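Local structure of Dye-decolorizing peroxidase (Irpex lacteus, 7D8M) at residues T44-P47 and A48-S52; T51-A54 and T55-P59; E111-G115 and T116-G120; P342-D346 and Y347-S351. The protein probably acts as a heme peroxidase of the dye-decolorizing type, binding heme b and using its iron to oxidise substrates with peroxide. One frame throughout, in Å; residues are numbered along the deposited sequence.

Interaction 1 of 4, residues T44-P47 and A48-S52; sequences TYAP and ANITS
In the later part of helix 35-49, Tyr45 and Asn49 meet one turn apart in the dimeric alpha+beta barrel domain. The amide of Asn49 lies stacked over one face of the Tyr45 ring, the two planes 18° apart. Its ND2 sits above the rim of the ring, 3.3 Å from Tyr45 CD1. Asn49 CB lies over the same ring, 3.7 Å from the centroid, a CH-pi contact. The ring can take this place because Tyr45 CG is anti to its backbone N (chi1 -170°), while Asn49 CG stays beside its own N. The amide is also held by its N-H. Asn49 ND2 donates to Tyr45 O at 3.2 Å, close to its own amide plane, with an N-H...O angle of 155°. One stack and one hydrogen bond thus fix the rotation of the Asn49 side chain.

The backbone bonds are mixed in quality. Ile50 N donates to Ala46 O at 3.0 Å. The bonds from Ala48 N to Tyr45 O and from Asn49 N to Ala46 O are weak. Pro47 has no N-H to give to the turn before, and the helix is kinked there. On another side of the turn, Ala46 CB packs on Ile50 CG1 at 3.9 Å.

Helix 129-143 meets the Tyr45 side chain through Tyr135, Asp138, Leu139 and Lys142. Helix 441-448 covers Ala46 and Pro47, and strand 67-72 receives Ile50 on Val68 and Leu70.

Interaction 2 of 4, residues T51-A54 and T55-P59; sequences TSVA and TIIGP
The backbone turns from an extended run at Thr51 and Ser52 into the short helix 53-57, where Ile56 N donates to Ser52 O at 3.2 Å and Ile57 N to Val53 O at 3.1 Å. The second bond is nearly straight, at 167°. Ser52 is the N-cap. Its OG accepts from Thr55 N at 2.9 Å, with an N-H...O angle of 158°. A chi1 of 69° places OG between the backbone N and the carbonyl carbon of Ser52, turned to the first turn of the helix. Thr55 OG1 lies 3.0 Å from Ser52 OG, and Ser52 N donates to a water. Without the Ser52 hydroxyl, as with an alanine here, Thr55 N is likely to lose its capping acceptor and the start of the helix to be weakened.

The capped helix follows helix 35-49 closely in the barrel domain and packs beside strand 67-72. Thr51 CG2 lies across Ile56 CG1 at 3.6 Å, and it also touches Thr55. The Thr51 hydroxyl points elsewhere, to Val68 N. Both Thr51 and Ile56 also touch Phe67 of the strand. Val53 and Ile57 meet more loosely, CG1 to CD1 at 4.5 Å.

Gly58 is the first residue past the helix, and its N makes a weak bond to Ala54 O at 2.8 Å. A beta carbon at Gly58 would clash with that same oxygen.

Interaction 3 of 4, residues E111-G115 and T116-G120; sequences EAFKG and TNVDG
Val118 CG2 is anti to the carbonyl carbon of Val118, and Phe113 CG lies beside its own backbone N (chi1 -68°); these torsions bring the methyl and the ring together. Val118 CG2 comes within 4.1 Å of Phe113 CD1, at a slant to the ring. The same methyl also lies 3.5 Å from Ala112 O.

Two waters fill in the polar side of the contact. One donates to Ala112 O at 2.8 Å and accepts from Asn117 ND2 at 2.9 Å. The other donates to Ala112 O at 3.0 Å and accepts from Val118 N at 3.1 Å. Ala112 O therefore takes two water protons. The waters join the short 3-10 segment 111-113 to the chain that returns past it.

The path between them bends sharply. Lys114 is the centre of an inverse gamma turn, with Gly115 N bonded to Phe113 O at 2.7 Å. Gly115 has backbone angles (phi 159°) at which a beta carbon would jam against the carbonyl O of Lys114.

The ring of Phe113 is further packed by Phe29, edge-to-face, and by Tyr151, while Val118 touches Val150 of strand 147-156. Asp119 and Gly120 both face Phe30, a classic beta bulge. The contact is thus a water-bridged loop closing onto the start of strand 120-126, in the antiparallel sheet of the alpha+beta barrel domain.

Interaction 4 of 4, residues P342-D346 and Y347-S351; sequences PEVTD and YEASS
The flat carboxylate of Glu348 is met by Thr345 N on the anti side of OE1, 16° out of the carboxylate plane. This bond is 2.9 Å long and nearly straight, at 170°. Thr345 OG1 also lies near the same oxygen, at 3.1 Å. Outside the turn, Arg358 forms a salt bridge with OE1, and the backbone N atoms of Thr355 and Ile356 donate to OE2.

In return, Glu348 N donates to Thr345 OG1 at 3.3 Å. These reciprocal bonds make a capping box, with Thr345 as N-cap of helix 346-351. A chi1 of 65° sets OG1 over the helix start. If Glu348 gave way to an alanine, Thr345 N is likely to be left without its acceptor and Arg358 without its charged mate.

The backbone carries on the turn. Ala349 N donates to Thr345 O at 3.0 Å. Asp346 O takes two bonds from Ser350: N at 2.8 Å, nearly in line with the carbonyl, and OG at 3.1 Å, from above its plane. Val344 CG1 packs on Ala349 CB at 4.1 Å and on Glu348 CB. Helix 228-237 adjoins this side, with Val228 on Val344 and Pro229 on Glu348.

Overall arrangement
Interactions 1 and 2 are consecutive and share Thr51 and Ser52: the first lies late in helix 35-49, the second caps helix 53-57. Their centres are 12 Å apart. Interaction 3 belongs to the same alpha+beta barrel domain, at the start of another strand of the sheet that includes strand 67-72. Its centre is 25 Å from that of interaction 1, and the nearest atoms of the two are about 11 Å apart. Interaction 4 follows a strand of the second four-stranded sheet, with its centre 32 Å or more from the others. All four lie away from the heme and oxygen sites. The Val344 side chain in interaction 4 is about 12 Å from the heme.

Interaction 1 of 4, residues T44-P47 and A48-S52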
ATOM      1  N   THR A  44       2.269  26.388 -14.438  1.00 33.40           N
ATOM      2  CA  THR A  44       2.399  25.859 -15.791  1.00 34.88           C
ATOM      3  C   THR A  44       2.799  24.390 -15.825  1.00 35.36           C
ATOM      4  O   THR A  44       2.381  23.670 -16.741  1.00 34.03           O
ATOM      5  CB  THR A  44       3.423  26.669 -16.587  1.00 32.92           C
ATOM      6  OG1 THR A  44       4.565  26.916 -15.762  1.00 39.19           O
ATOM      7  CG2 THR A  44       2.822  28.021 -17.041  1.00 35.16           C
ATOM      8  N   TYR A  45       3.602  23.929 -14.864  1.00 33.16           N
ATOM      9  CA  TYR A  45       3.984  22.519 -14.844  1.00 34.53           C
ATOM     10  C   TYR A  45       2.767  21.613 -14.701  1.00 33.32           C
ATOM     11  O   TYR A  45       2.584  20.671 -15.482  1.00 33.59           O
ATOM     12  CB  TYR A  45       4.980  22.239 -13.720  1.00 33.34           C
ATOM     13  CG  TYR A  45       5.567  20.846 -13.835  1.00 35.60           C
ATOM     14  CD1 TYR A  45       6.643  20.600 -14.675  1.00 33.90           C
ATOM     15  CD2 TYR A  45       5.021  19.771 -13.127  1.00 36.23           C
ATOM     16  CE1 TYR A  45       7.174  19.330 -14.802  1.00 38.31           C
ATOM     17  CE2 TYR A  45       5.551  18.499 -13.245  1.00 30.74           C
ATOM     18  CZ  TYR A  45       6.620  18.283 -14.088  1.00 33.15           C
ATOM     19  OH  TYR A  45       7.164  17.025 -14.227  1.00 34.07           O
ATOM     20  N   ALA A  46       1.916  21.888 -13.711  1.00 35.03           N
ATOM     21  CA  ALA A  46       0.856  20.939 -13.363  1.00 32.67           C
ATOM     22  C   ALA A  46      -0.108  20.663 -14.509  1.00 34.81           C
ATOM     23  O   ALA A  46      -0.386  19.480 -14.774  1.00 34.33           O
ATOM     24  CB  ALA A  46       0.111  21.423 -12.114  1.00 30.39           C
ATOM     25  N   PRO A  47      -0.651  21.660 -15.222  1.00 35.15           N
ATOM     26  CA  PRO A  47      -1.552  21.325 -16.339  1.00 33.02           C
ATOM     27  C   PRO A  47      -0.861  20.577 -17.472  1.00 34.39           C
ATOM     28  O   PRO A  47      -1.524  19.831 -18.202  1.00 36.88           O
ATOM     29  CB  PRO A  47      -2.078  22.693 -16.800  1.00 36.95           C
ATOM     30  CG  PRO A  47      -1.124  23.693 -16.242  1.00 38.41           C
ATOM     31  CD  PRO A  47      -0.589  23.115 -14.982  1.00 31.73           C
ATOM     32  N   ALA A  48       0.449  20.731 -17.625  1.00 33.92           N
ATOM     33  CA  ALA A  48       1.168  20.097 -18.719  1.00 33.80           C
ATOM     34  C   ALA A  48       1.653  18.692 -18.399  1.00 37.15           C
ATOM     35  O   ALA A  48       1.927  17.925 -19.331  1.00 33.60           O
ATOM     36  CB  ALA A  48       2.376  20.946 -19.121  1.00 39.44           C
ATOM     37  N   ASN A  49       1.776  18.336 -17.116  1.00 32.84           N
ATOM     38  CA  ASN A  49       2.504  17.133 -16.733  1.00 31.72           C
ATOM     39  C   ASN A  49       1.800  16.243 -15.716  1.00 30.31           C
ATOM     40  O   ASN A  49       2.154  15.058 -15.630  1.00 34.59           O
ATOM     41  CB  ASN A  49       3.889  17.508 -16.176  1.00 30.52           C
ATOM     42  CG  ASN A  49       4.797  18.101 -17.230  1.00 35.31           C
ATOM     43  OD1 ASN A  49       5.395  17.376 -18.026  1.00 32.59           O
ATOM     44  ND2 ASN A  49       4.913  19.430 -17.238  1.00 29.21           N
ATOM     45  N   ILE A  50       0.834  16.742 -14.952  1.00 28.85           N
ATOM     46  CA  ILE A  50       0.172  15.906 -13.947  1.00 32.64           C
ATOM     47  C   ILE A  50      -0.787  14.959 -14.651  1.00 33.77           C
ATOM     48  O   ILE A  50      -1.768  15.393 -15.269  1.00 30.00           O
ATOM     49  CB  ILE A  50      -0.557  16.751 -12.897  1.00 33.83           C
ATOM     50  CG1 ILE A  50       0.458  17.578 -12.116  1.00 32.02           C
ATOM     51  CG2 ILE A  50      -1.346  15.845 -11.940  1.00 28.18           C
ATOM     52  CD1 ILE A  50       1.540  16.735 -11.442  1.00 30.34           C
ATOM     53  N   THR A  51      -0.504  13.664 -14.550  1.00 29.38           N
ATOM     54  CA  THR A  51      -1.173  12.658 -15.361  1.00 26.97           C
ATOM     55  C   THR A  51      -2.497  12.263 -14.737  1.00 31.26           C
ATOM     56  O   THR A  51      -2.552  11.877 -13.563  1.00 32.49           O
ATOM     57  CB  THR A  51      -0.284  11.424 -15.510  1.00 31.32           C
ATOM     58  OG1 THR A  51       0.968  11.813 -16.076  1.00 30.72           O
ATOM     59  CG2 THR A  51      -0.958  10.365 -16.394  1.00 29.71           C
ATOM     60  N   SER A  52      -3.549  12.300 -15.542  1.00 30.57           N
ATOM     61  CA  SER A  52      -4.889  11.983 -15.084  1.00 31.12           C
ATOM     62  C   SER A  52      -5.193  10.495 -15.227  1.00 31.88           C
ATOM     63  O   SER A  52      -4.507   9.753 -15.939  1.00 31.69           O
ATOM     64  CB  SER A  52      -5.918  12.776 -15.882  1.00 31.95           C
ATOM     65  OG  SER A  52      -5.940  12.301 -17.219  1.00 32.52           O
TER
HETATM   66  O   HOH W   1      -2.345  17.719 -16.071  1.00 34.19           O

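Interaction 2 of 4, residues T51-A54 and T55-P59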
ATOM      1  N   THR A  51      -0.504  13.664 -14.550  1.00 29.38           N
ATOM      2  CA  THR A  51      -1.173  12.658 -15.361  1.00 26.97           C
ATOM      3  C   THR A  51      -2.497  12.263 -14.737  1.00 31.26           C
ATOM      4  O   THR A  51      -2.552  11.877 -13.563  1.00 32.49           O
ATOM      5  CB  THR A  51      -0.284  11.424 -15.510  1.00 31.32           C
ATOM      6  OG1 THR A  51       0.968  11.813 -16.076  1.00 30.72           O
ATOM      7  CG2 THR A  51      -0.958  10.365 -16.394  1.00 29.71           C
ATOM      8  N   SER A  52      -3.549  12.300 -15.542  1.00 30.57           N
ATOM      9  CA  SER A  52      -4.889  11.983 -15.084  1.00 31.12           C
ATOM     10  C   SER A  52      -5.193  10.495 -15.227  1.00 31.88           C
ATOM     11  O   SER A  52      -4.507   9.753 -15.939  1.00 31.69           O
ATOM     12  CB  SER A  52      -5.918  12.776 -15.882  1.00 31.95           C
ATOM     13  OG  SER A  52      -5.940  12.301 -17.219  1.00 32.52           O
ATOM     14  N   VAL A  53      -6.254  10.074 -14.535  1.00 31.58           N
ATOM     15  CA  VAL A  53      -6.850   8.762 -14.783  1.00 35.26           C
ATOM     16  C   VAL A  53      -7.152   8.604 -16.268  1.00 36.27           C
ATOM     17  O   VAL A  53      -6.822   7.586 -16.888  1.00 35.07           O
ATOM     18  CB  VAL A  53      -8.122   8.587 -13.933  1.00 32.98           C
ATOM     19  CG1 VAL A  53      -8.954   7.403 -14.433  1.00 32.26           C
ATOM     20  CG2 VAL A  53      -7.772   8.431 -12.459  1.00 27.80           C
ATOM     21  N   ALA A  54      -7.772   9.627 -16.863  1.00 36.40           N
ATOM     22  CA  ALA A  54      -8.183   9.539 -18.262  1.00 35.92           C
ATOM     23  C   ALA A  54      -6.994   9.270 -19.174  1.00 31.75           C
ATOM     24  O   ALA A  54      -7.084   8.453 -20.096  1.00 37.57           O
ATOM     25  CB  ALA A  54      -8.912  10.819 -18.676  1.00 34.05           C
ATOM     26  N   THR A  55      -5.863   9.928 -18.921  1.00 30.13           N
ATOM     27  CA  THR A  55      -4.685   9.708 -19.755  1.00 32.89           C
ATOM     28  C   THR A  55      -4.150   8.286 -19.602  1.00 36.16           C
ATOM     29  O   THR A  55      -3.757   7.650 -20.589  1.00 32.44           O
ATOM     30  CB  THR A  55      -3.604  10.728 -19.409  1.00 32.04           C
ATOM     31  OG1 THR A  55      -4.103  12.056 -19.636  1.00 32.85           O
ATOM     32  CG2 THR A  55      -2.367  10.507 -20.264  1.00 34.90           C
ATOM     33  N   ILE A  56      -4.123   7.763 -18.375  1.00 32.74           N
ATOM     34  CA  ILE A  56      -3.550   6.436 -18.174  1.00 32.71           C
ATOM     35  C   ILE A  56      -4.376   5.385 -18.908  1.00 33.23           C
ATOM     36  O   ILE A  56      -3.826   4.511 -19.587  1.00 35.96           O
ATOM     37  CB  ILE A  56      -3.427   6.131 -16.668  1.00 35.54           C
ATOM     38  CG1 ILE A  56      -2.434   7.098 -16.002  1.00 29.51           C
ATOM     39  CG2 ILE A  56      -3.028   4.671 -16.437  1.00 34.57           C
ATOM     40  CD1 ILE A  56      -2.022   6.658 -14.584  1.00 33.75           C
ATOM     41  N   ILE A  57      -5.709   5.475 -18.818  1.00 30.73           N
ATOM     42  CA  ILE A  57      -6.580   4.482 -19.446  1.00 36.82           C
ATOM     43  C   ILE A  57      -6.936   4.805 -20.890  1.00 38.79           C
ATOM     44  O   ILE A  57      -7.530   3.954 -21.571  1.00 40.28           O
ATOM     45  CB  ILE A  57      -7.899   4.304 -18.672  1.00 33.01           C
ATOM     46  CG1 ILE A  57      -8.766   5.558 -18.794  1.00 37.15           C
ATOM     47  CG2 ILE A  57      -7.621   3.960 -17.223  1.00 39.73           C
ATOM     48  CD1 ILE A  57     -10.165   5.370 -18.238  1.00 38.45           C
ATOM     49  N   GLY A  58      -6.606   6.000 -21.381  1.00 36.37           N
ATOM     50  CA  GLY A  58      -6.911   6.362 -22.744  1.00 35.29           C
ATOM     51  C   GLY A  58      -5.853   5.889 -23.717  1.00 36.76           C
ATOM     52  O   GLY A  58      -4.876   5.211 -23.361  1.00 36.32           O
ATOM     53  N   PRO A  59      -6.029   6.275 -24.982  1.00 43.58           N
ATOM     54  CA  PRO A  59      -5.133   5.781 -26.034  1.00 40.67           C
ATOM     55  C   PRO A  59      -3.680   6.109 -25.733  1.00 41.32           C
ATOM     56  O   PRO A  59      -3.352   7.189 -25.235  1.00 39.36           O
ATOM     57  CB  PRO A  59      -5.627   6.500 -27.293  1.00 43.72           C
ATOM     58  CG  PRO A  59      -6.449   7.647 -26.805  1.00 45.06           C
ATOM     59  CD  PRO A  59      -7.012   7.248 -25.485  1.00 43.59           C
TER
HETATM   60  O   HOH W   2      -3.002  13.598 -18.095  1.00 33.07           O

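Interaction 3 of 4, residues E111-G115 and T116-G120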
ATOM      1  N   GLU A 111      16.438   9.318   7.620  1.00 35.07           N
ATOM      2  CA  GLU A 111      16.554  10.573   8.358  1.00 34.66           C
ATOM      3  C   GLU A 111      15.609  11.640   7.817  1.00 37.15           C
ATOM      4  O   GLU A 111      14.978  12.368   8.593  1.00 34.38           O
ATOM      5  CB  GLU A 111      18.001  11.064   8.319  1.00 40.57           C
ATOM      6  CG  GLU A 111      18.242  12.335   9.107  1.00 41.52           C
ATOM      7  CD  GLU A 111      17.981  12.157  10.595  1.00 45.24           C
ATOM      8  OE1 GLU A 111      18.154  11.025  11.104  1.00 50.46           O
ATOM      9  OE2 GLU A 111      17.606  13.151  11.257  1.00 48.17           O
ATOM     10  N   ALA A 112      15.486  11.742   6.486  1.00 35.57           N
ATOM     11  CA  ALA A 112      14.669  12.791   5.884  1.00 35.43           C
ATOM     12  C   ALA A 112      13.224  12.763   6.362  1.00 33.22           C
ATOM     13  O   ALA A 112      12.554  13.804   6.339  1.00 32.89           O
ATOM     14  CB  ALA A 112      14.705  12.681   4.356  1.00 29.89           C
ATOM     15  N   PHE A 113      12.726  11.612   6.795  1.00 30.77           N
ATOM     16  CA  PHE A 113      11.344  11.511   7.244  1.00 30.10           C
ATOM     17  C   PHE A 113      11.162  11.844   8.720  1.00 32.12           C
ATOM     18  O   PHE A 113      10.015  11.995   9.170  1.00 29.81           O
ATOM     19  CB  PHE A 113      10.807  10.097   6.984  1.00 28.30           C
ATOM     20  CG  PHE A 113      10.644   9.769   5.533  1.00 25.78           C
ATOM     21  CD1 PHE A 113       9.866  10.571   4.713  1.00 27.35           C
ATOM     22  CD2 PHE A 113      11.264   8.663   4.988  1.00 29.11           C
ATOM     23  CE1 PHE A 113       9.716  10.282   3.368  1.00 25.96           C
ATOM     24  CE2 PHE A 113      11.120   8.362   3.640  1.00 28.86           C
ATOM     25  CZ  PHE A 113      10.345   9.178   2.831  1.00 28.20           C
ATOM     26  N   LYS A 114      12.253  11.958   9.481  1.00 31.60           N
ATOM     27  CA  LYS A 114      12.168  12.053  10.939  1.00 34.97           C
ATOM     28  C   LYS A 114      11.877  13.498  11.341  1.00 32.09           C
ATOM     29  O   LYS A 114      12.683  14.202  11.954  1.00 34.23           O
ATOM     30  CB  LYS A 114      13.440  11.521  11.583  1.00 34.77           C
ATOM     31  CG  LYS A 114      13.722  10.072  11.220  1.00 35.97           C
ATOM     32  CD  LYS A 114      14.965   9.543  11.908  1.00 35.64           C
ATOM     33  CE  LYS A 114      14.673   9.181  13.357  1.00 33.08           C
ATOM     34  NZ  LYS A 114      15.839   8.495  13.969  1.00 36.35           N
ATOM     35  N   GLY A 115      10.683  13.932  10.985  1.00 30.67           N
ATOM     36  CA  GLY A 115      10.237  15.259  11.348  1.00 32.77           C
ATOM     37  C   GLY A 115       9.111  15.685  10.430  1.00 36.68           C
ATOM     38  O   GLY A 115       8.315  14.860   9.981  1.00 32.46           O
ATOM     39  N   THR A 116       9.072  16.991  10.160  1.00 32.31           N
ATOM     40  CA  THR A 116       8.040  17.572   9.314  1.00 33.42           C
ATOM     41  C   THR A 116       8.671  18.420   8.216  1.00 31.96           C
ATOM     42  O   THR A 116       8.057  19.368   7.720  1.00 29.65           O
ATOM     43  CB  THR A 116       7.052  18.396  10.143  1.00 35.66           C
ATOM     44  OG1 THR A 116       7.762  19.430  10.840  1.00 39.32           O
ATOM     45  CG2 THR A 116       6.326  17.507  11.157  1.00 36.74           C
ATOM     46  N   ASN A 117       9.906  18.077   7.836  1.00 33.27           N
ATOM     47  CA  ASN A 117      10.601  18.802   6.779  1.00 33.14           C
ATOM     48  C   ASN A 117      10.072  18.440   5.397  1.00 32.90           C
ATOM     49  O   ASN A 117      10.152  19.257   4.470  1.00 27.21           O
ATOM     50  CB  ASN A 117      12.099  18.517   6.856  1.00 32.10           C
ATOM     51  CG  ASN A 117      12.924  19.520   6.063  1.00 35.29           C
ATOM     52  OD1 ASN A 117      12.868  20.719   6.321  1.00 32.09           O
ATOM     53  ND2 ASN A 117      13.697  19.030   5.100  1.00 31.66           N
ATOM     54  N   VAL A 118       9.544  17.230   5.233  1.00 25.99           N
ATOM     55  CA  VAL A 118       9.027  16.808   3.935  1.00 26.01           C
ATOM     56  C   VAL A 118       7.711  17.525   3.665  1.00 28.01           C
ATOM     57  O   VAL A 118       6.739  17.383   4.419  1.00 29.65           O
ATOM     58  CB  VAL A 118       8.862  15.284   3.877  1.00 29.77           C
ATOM     59  CG1 VAL A 118       8.037  14.882   2.647  1.00 24.64           C
ATOM     60  CG2 VAL A 118      10.238  14.613   3.872  1.00 26.35           C
ATOM     61  N   ASP A 119       7.680  18.312   2.587  1.00 27.35           N
ATOM     62  CA  ASP A 119       6.514  19.098   2.207  1.00 25.63           C
ATOM     63  C   ASP A 119       5.659  18.421   1.147  1.00 24.98           C
ATOM     64  O   ASP A 119       4.478  18.761   1.012  1.00 25.30           O
ATOM     65  CB  ASP A 119       6.954  20.484   1.684  1.00 25.30           C
ATOM     66  CG  ASP A 119       7.422  21.408   2.797  1.00 27.94           C
ATOM     67  OD1 ASP A 119       6.940  21.267   3.939  1.00 32.17           O
ATOM     68  OD2 ASP A 119       8.264  22.288   2.530  1.00 34.12           O
ATOM     69  N   GLY A 120       6.212  17.474   0.403  1.00 24.16           N
ATOM     70  CA  GLY A 120       5.422  16.771  -0.584  1.00 22.53           C
ATOM     71  C   GLY A 120       6.288  15.796  -1.344  1.00 24.85           C
ATOM     72  O   GLY A 120       7.488  15.648  -1.081  1.00 22.87           O
TER
HETATM   73  O   HOH W   3      13.657  16.121   5.154  1.00 30.12           O
HETATM   74  O   HOH W   4      10.165  15.223   7.518  1.00 38.07           O

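Interaction 4 of 4, residues P342-D346 and Y347-S351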
ATOM      1  N   PRO A 342      17.586  -4.362  -5.565  1.00 24.54           N
ATOM      2  CA  PRO A 342      17.919  -5.446  -6.490  1.00 25.62           C
ATOM      3  C   PRO A 342      17.482  -6.811  -5.964  1.00 29.01           C
ATOM      4  O   PRO A 342      17.010  -6.973  -4.836  1.00 24.55           O
ATOM      5  CB  PRO A 342      19.445  -5.360  -6.579  1.00 28.14           C
ATOM      6  CG  PRO A 342      19.846  -4.901  -5.223  1.00 29.61           C
ATOM      7  CD  PRO A 342      18.747  -3.959  -4.751  1.00 28.25           C
ATOM      8  N   GLU A 343      17.660  -7.806  -6.819  1.00 27.41           N
ATOM      9  CA  GLU A 343      17.352  -9.169  -6.449  1.00 27.31           C
ATOM     10  C   GLU A 343      18.311  -9.662  -5.371  1.00 28.22           C
ATOM     11  O   GLU A 343      19.386  -9.100  -5.148  1.00 26.33           O
ATOM     12  CB  GLU A 343      17.421 -10.077  -7.673  1.00 28.72           C
ATOM     13  CG  GLU A 343      16.353  -9.765  -8.705  1.00 30.87           C
ATOM     14  CD  GLU A 343      14.964 -10.039  -8.166  1.00 30.25           C
ATOM     15  OE1 GLU A 343      14.564 -11.221  -8.142  1.00 30.46           O
ATOM     16  OE2 GLU A 343      14.282  -9.078  -7.748  1.00 31.98           O
ATOM     17  N   VAL A 344      17.885 -10.725  -4.686  1.00 25.83           N
ATOM     18  CA  VAL A 344      18.715 -11.377  -3.681  1.00 25.13           C
ATOM     19  C   VAL A 344      19.932 -12.006  -4.345  1.00 24.14           C
ATOM     20  O   VAL A 344      19.813 -12.714  -5.349  1.00 25.58           O
ATOM     21  CB  VAL A 344      17.872 -12.419  -2.932  1.00 25.37           C
ATOM     22  CG1 VAL A 344      18.744 -13.287  -2.006  1.00 24.29           C
ATOM     23  CG2 VAL A 344      16.750 -11.717  -2.182  1.00 22.85           C
ATOM     24  N   THR A 345      21.112 -11.748  -3.794  1.00 26.14           N
ATOM     25  CA  THR A 345      22.334 -12.258  -4.399  1.00 28.18           C
ATOM     26  C   THR A 345      22.638 -13.654  -3.880  1.00 26.94           C
ATOM     27  O   THR A 345      22.114 -14.081  -2.854  1.00 29.72           O
ATOM     28  CB  THR A 345      23.527 -11.343  -4.111  1.00 29.24           C
ATOM     29  OG1 THR A 345      23.796 -11.337  -2.702  1.00 28.21           O
ATOM     30  CG2 THR A 345      23.240  -9.911  -4.582  1.00 27.18           C
ATOM     31  N   ASP A 346      23.512 -14.364  -4.606  1.00 29.38           N
ATOM     32  CA  ASP A 346      23.918 -15.698  -4.161  1.00 31.19           C
ATOM     33  C   ASP A 346      24.460 -15.664  -2.735  1.00 30.40           C
ATOM     34  O   ASP A 346      24.133 -16.538  -1.925  1.00 28.98           O
ATOM     35  CB  ASP A 346      24.958 -16.289  -5.116  1.00 31.15           C
ATOM     36  CG  ASP A 346      24.378 -16.630  -6.477  1.00 34.43           C
ATOM     37  OD1 ASP A 346      23.144 -16.580  -6.623  1.00 34.38           O
ATOM     38  OD2 ASP A 346      25.156 -16.936  -7.409  1.00 38.68           O
ATOM     39  N   TYR A 347      25.266 -14.647  -2.401  1.00 29.23           N
ATOM     40  CA  TYR A 347      25.844 -14.558  -1.060  1.00 26.13           C
ATOM     41  C   TYR A 347      24.758 -14.422  -0.004  1.00 30.87           C
ATOM     42  O   TYR A 347      24.786 -15.101   1.031  1.00 29.59           O
ATOM     43  CB  TYR A 347      26.829 -13.377  -0.962  1.00 30.44           C
ATOM     44  CG  TYR A 347      27.511 -13.317   0.394  1.00 29.77           C
ATOM     45  CD1 TYR A 347      26.916 -12.662   1.467  1.00 29.80           C
ATOM     46  CD2 TYR A 347      28.736 -13.948   0.611  1.00 29.35           C
ATOM     47  CE1 TYR A 347      27.518 -12.637   2.722  1.00 30.72           C
ATOM     48  CE2 TYR A 347      29.349 -13.917   1.860  1.00 27.16           C
ATOM     49  CZ  TYR A 347      28.735 -13.264   2.911  1.00 29.58           C
ATOM     50  OH  TYR A 347      29.329 -13.236   4.157  1.00 31.20           O
ATOM     51  N   GLU A 348      23.797 -13.529  -0.240  1.00 27.52           N
ATOM     52  CA  GLU A 348      22.722 -13.331   0.721  1.00 29.30           C
ATOM     53  C   GLU A 348      21.936 -14.615   0.932  1.00 26.85           C
ATOM     54  O   GLU A 348      21.644 -14.996   2.068  1.00 29.58           O
ATOM     55  CB  GLU A 348      21.798 -12.217   0.245  1.00 27.99           C
ATOM     56  CG  GLU A 348      22.456 -10.854   0.247  1.00 26.91           C
ATOM     57  CD  GLU A 348      21.539  -9.806  -0.328  1.00 26.23           C
ATOM     58  OE1 GLU A 348      21.289  -9.884  -1.549  1.00 29.33           O
ATOM     59  OE2 GLU A 348      21.053  -8.937   0.439  1.00 25.03           O
ATOM     60  N   ALA A 349      21.588 -15.295  -0.158  1.00 28.29           N
ATOM     61  CA  ALA A 349      20.834 -16.534  -0.045  1.00 27.68           C
ATOM     62  C   ALA A 349      21.636 -17.591   0.706  1.00 31.87           C
ATOM     63  O   ALA A 349      21.137 -18.194   1.661  1.00 29.38           O
ATOM     64  CB  ALA A 349      20.429 -17.024  -1.433  1.00 30.67           C
ATOM     65  N   SER A 350      22.902 -17.798   0.313  1.00 31.76           N
ATOM     66  CA  SER A 350      23.731 -18.815   0.962  1.00 31.38           C
ATOM     67  C   SER A 350      23.878 -18.553   2.453  1.00 32.08           C
ATOM     68  O   SER A 350      23.808 -19.484   3.264  1.00 31.50           O
ATOM     69  CB  SER A 350      25.113 -18.879   0.315  1.00 28.26           C
ATOM     70  OG  SER A 350      25.034 -19.403  -0.993  1.00 30.91           O
ATOM     71  N   SER A 351      24.079 -17.299   2.833  1.00 31.04           N
ATOM     72  CA  SER A 351      24.316 -16.933   4.221  1.00 28.07           C
ATOM     73  C   SER A 351      23.037 -16.692   5.001  1.00 27.44           C
ATOM     74  O   SER A 351      23.112 -16.422   6.207  1.00 28.88           O
ATOM     75  CB  SER A 351      25.184 -15.673   4.283  1.00 29.81           C
ATOM     76  OG  SER A 351      24.455 -14.566   3.794  1.00 28.40           O
TER